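PDB 3D37: tail protein, 43 kDa from Neisseria meningitidis MC58, which is of unknown biochemical function but is probably a structural component of a phage-like tail baseplate. Local coordinates for residues G74-G79 with L87-R92. Sequence-based numbering, arbitrary orientation.
Sequences GSQRHG and LSLSGR
Arg-77 turns the edge of its guanidinium to the hydroxyls of three serines on one face of the sheet. Arg-77 NE reaches across to Ser-88 OG at 2.8 Å, with that oxygen tilted somewhat out of the guanidinium plane, while Arg-77 NH1 turns back along its own strand to Ser-75 OG, lying in that plane at 2.7 Å. Arg-77 NH2 adds a weak bond to Ser-90 OG, 2.9 Å away, whose stronger partner is Asp-39. A bend at chi3 (-68°) turns the end of the arginine chain back along the strand, where NH1 can meet Ser-75; short hydroxyl side chains suit these places because they accept bonds close to the backbone. Ser-88 OG stands between its backbone N and carbonyl carbon (chi1 63°), the position from which it meets Arg-77 NE.

Strands 66-81 and 84-93 form an antiparallel beta hairpin in the GpP-like N-terminal region, a member of the phage barrel clan. Arg-77 and Ser-88 are a hydrogen-bonded pair, joined by Ser-88 N to Arg-77 O at 2.8 Å and the reciprocal bond. A classic beta bulge interrupts the ladder where Gly-74 N and Ser-75 N both donate to Ser-90 O.

On the other face Gln-76 stretches out beside Leu-89, pointing the same way, with Gln-76 CG 3.6 Å from Leu-89 CD2. The Gln-76 side chain crosses that of Leu-87 obliquely, NE2 lying 3.6 Å from Leu-87 CD1. The aliphatic part of glutamine can pack against leucine while its buried amide is satisfied by backbone: OE1 accepts from Leu-54 N and NE2 donates to Pro-52 O. Residues 75-79 also pair antiparallel with a strand of the second subunit, so the sheet runs on across the interface, and Trp-207 of that subunit packs on Gln-76.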
loop_
_atom_site.group_PDB
_atom_site.type_symbol
_atom_site.label_atom_id
_atom_site.label_comp_id
_atom_site.label_asym_id
_atom_site.label_seq_id
_atom_site.Cartn_x
_atom_site.Cartn_y
_atom_site.Cartn_z
ATOM N N GLY A 74 -19.103 0.660 -26.273
ATOM C CA GLY A 74 -18.719 -0.677 -26.631
ATOM C C GLY A 74 -18.955 -1.649 -25.513
ATOM O O GLY A 74 -19.176 -2.817 -25.745
ATOM N N SER A 75 -18.859 -1.199 -24.281
ATOM C CA SER A 75 -18.971 -2.108 -23.181
ATOM C C SER A 75 -19.405 -1.434 -21.899
ATOM O O SER A 75 -19.233 -0.233 -21.694
ATOM C CB SER A 75 -17.677 -2.904 -22.974
ATOM O OG SER A 75 -16.678 -2.194 -22.328
ATOM N N GLN A 76 -20.018 -2.243 -21.054
ATOM C CA GLN A 76 -20.554 -1.781 -19.782
ATOM C C GLN A 76 -20.325 -2.819 -18.715
ATOM O O GLN A 76 -20.524 -4.004 -18.937
ATOM C CB GLN A 76 -22.063 -1.457 -19.951
ATOM C CG GLN A 76 -22.738 -0.948 -18.651
ATOM C CD GLN A 76 -24.198 -0.485 -18.873
ATOM O OE1 GLN A 76 -24.537 0.113 -19.885
ATOM N NE2 GLN A 76 -25.053 -0.795 -17.921
ATOM N N ARG A 77 -19.925 -2.373 -17.532
ATOM C CA ARG A 77 -19.798 -3.218 -16.369
ATOM C C ARG A 77 -20.599 -2.672 -15.150
ATOM O O ARG A 77 -20.624 -1.463 -14.852
ATOM C CB ARG A 77 -18.321 -3.385 -16.011
ATOM C CG ARG A 77 -17.484 -4.088 -17.054
ATOM C CD ARG A 77 -16.044 -3.646 -17.038
ATOM N NE ARG A 77 -15.978 -2.253 -17.500
ATOM C CZ ARG A 77 -16.031 -1.876 -18.783
ATOM N NH1 ARG A 77 -16.087 -2.778 -19.768
ATOM N NH2 ARG A 77 -16.016 -0.593 -19.062
ATOM N N HIS A 78 -21.302 -3.569 -14.480
ATOM C CA HIS A 78 -21.791 -3.288 -13.149
ATOM C C HIS A 78 -21.181 -4.242 -12.126
ATOM O O HIS A 78 -21.175 -5.471 -12.294
ATOM C CB HIS A 78 -23.329 -3.325 -13.090
ATOM C CG HIS A 78 -23.854 -2.847 -11.771
ATOM N ND1 HIS A 78 -24.548 -3.661 -10.893
ATOM C CD2 HIS A 78 -23.699 -1.655 -11.139
ATOM C CE1 HIS A 78 -24.824 -2.974 -9.793
ATOM N NE2 HIS A 78 -24.327 -1.756 -9.923
ATOM N N GLY A 79 -20.632 -3.679 -11.080
ATOM C CA GLY A 79 -20.037 -4.453 -10.012
ATOM C C GLY A 79 -20.558 -3.988 -8.668
ATOM O O GLY A 79 -20.717 -2.781 -8.460
ATOM N N LEU A 87 -20.580 1.297 -11.651
ATOM C CA LEU A 87 -21.036 1.146 -13.022
ATOM C C LEU A 87 -19.967 1.793 -13.908
ATOM O O LEU A 87 -19.555 2.934 -13.652
ATOM C CB LEU A 87 -22.391 1.819 -13.224
ATOM C CG LEU A 87 -22.809 2.273 -14.648
ATOM C CD1 LEU A 87 -23.053 1.133 -15.603
ATOM C CD2 LEU A 87 -24.069 3.182 -14.617
ATOM N N SER A 88 -19.479 1.051 -14.901
ATOM C CA SER A 88 -18.572 1.625 -15.898
ATOM C C SER A 88 -19.010 1.418 -17.316
ATOM O O SER A 88 -19.751 0.484 -17.626
ATOM C CB SER A 88 -17.129 1.180 -15.688
ATOM O OG SER A 88 -17.006 -0.197 -15.842
ATOM N N LEU A 89 -18.596 2.371 -18.154
ATOM C CA LEU A 89 -18.868 2.430 -19.613
ATOM C C LEU A 89 -17.557 2.719 -20.362
ATOM O O LEU A 89 -16.787 3.612 -19.933
ATOM C CB LEU A 89 -19.793 3.612 -19.969
ATOM C CG LEU A 89 -21.124 3.778 -19.269
ATOM C CD1 LEU A 89 -21.817 4.969 -19.880
ATOM C CD2 LEU A 89 -21.977 2.509 -19.412
ATOM N N SER A 90 -17.334 2.016 -21.471
ATOM C CA SER A 90 -16.261 2.363 -22.383
ATOM C C SER A 90 -16.759 2.364 -23.784
ATOM O O SER A 90 -17.740 1.724 -24.117
ATOM C CB SER A 90 -15.064 1.406 -22.340
ATOM O OG SER A 90 -14.780 1.110 -21.051
ATOM N N GLY A 91 -15.976 3.013 -24.601
ATOM C CA GLY A 91 -16.235 3.086 -25.998
ATOM C C GLY A 91 -15.186 3.802 -26.784
ATOM O O GLY A 91 -14.102 4.214 -26.288
ATOM N N ARG A 92 -15.515 3.898 -28.056
ATOM C CA ARG A 92 -14.644 4.506 -29.064
ATOM C C ARG A 92 -15.429 5.495 -29.890
ATOM O O ARG A 92 -16.656 5.448 -29.902
ATOM C CB ARG A 92 -14.060 3.420 -29.958
ATOM C CG ARG A 92 -13.088 2.479 -29.193
ATOM C CD ARG A 92 -12.582 1.405 -30.127
ATOM N NE ARG A 92 -13.716 0.638 -30.608
ATOM C CZ ARG A 92 -13.732 -0.206 -31.632
ATOM N NH1 ARG A 92 -12.665 -0.368 -32.404
ATOM N NH2 ARG A 92 -14.878 -0.815 -31.928
#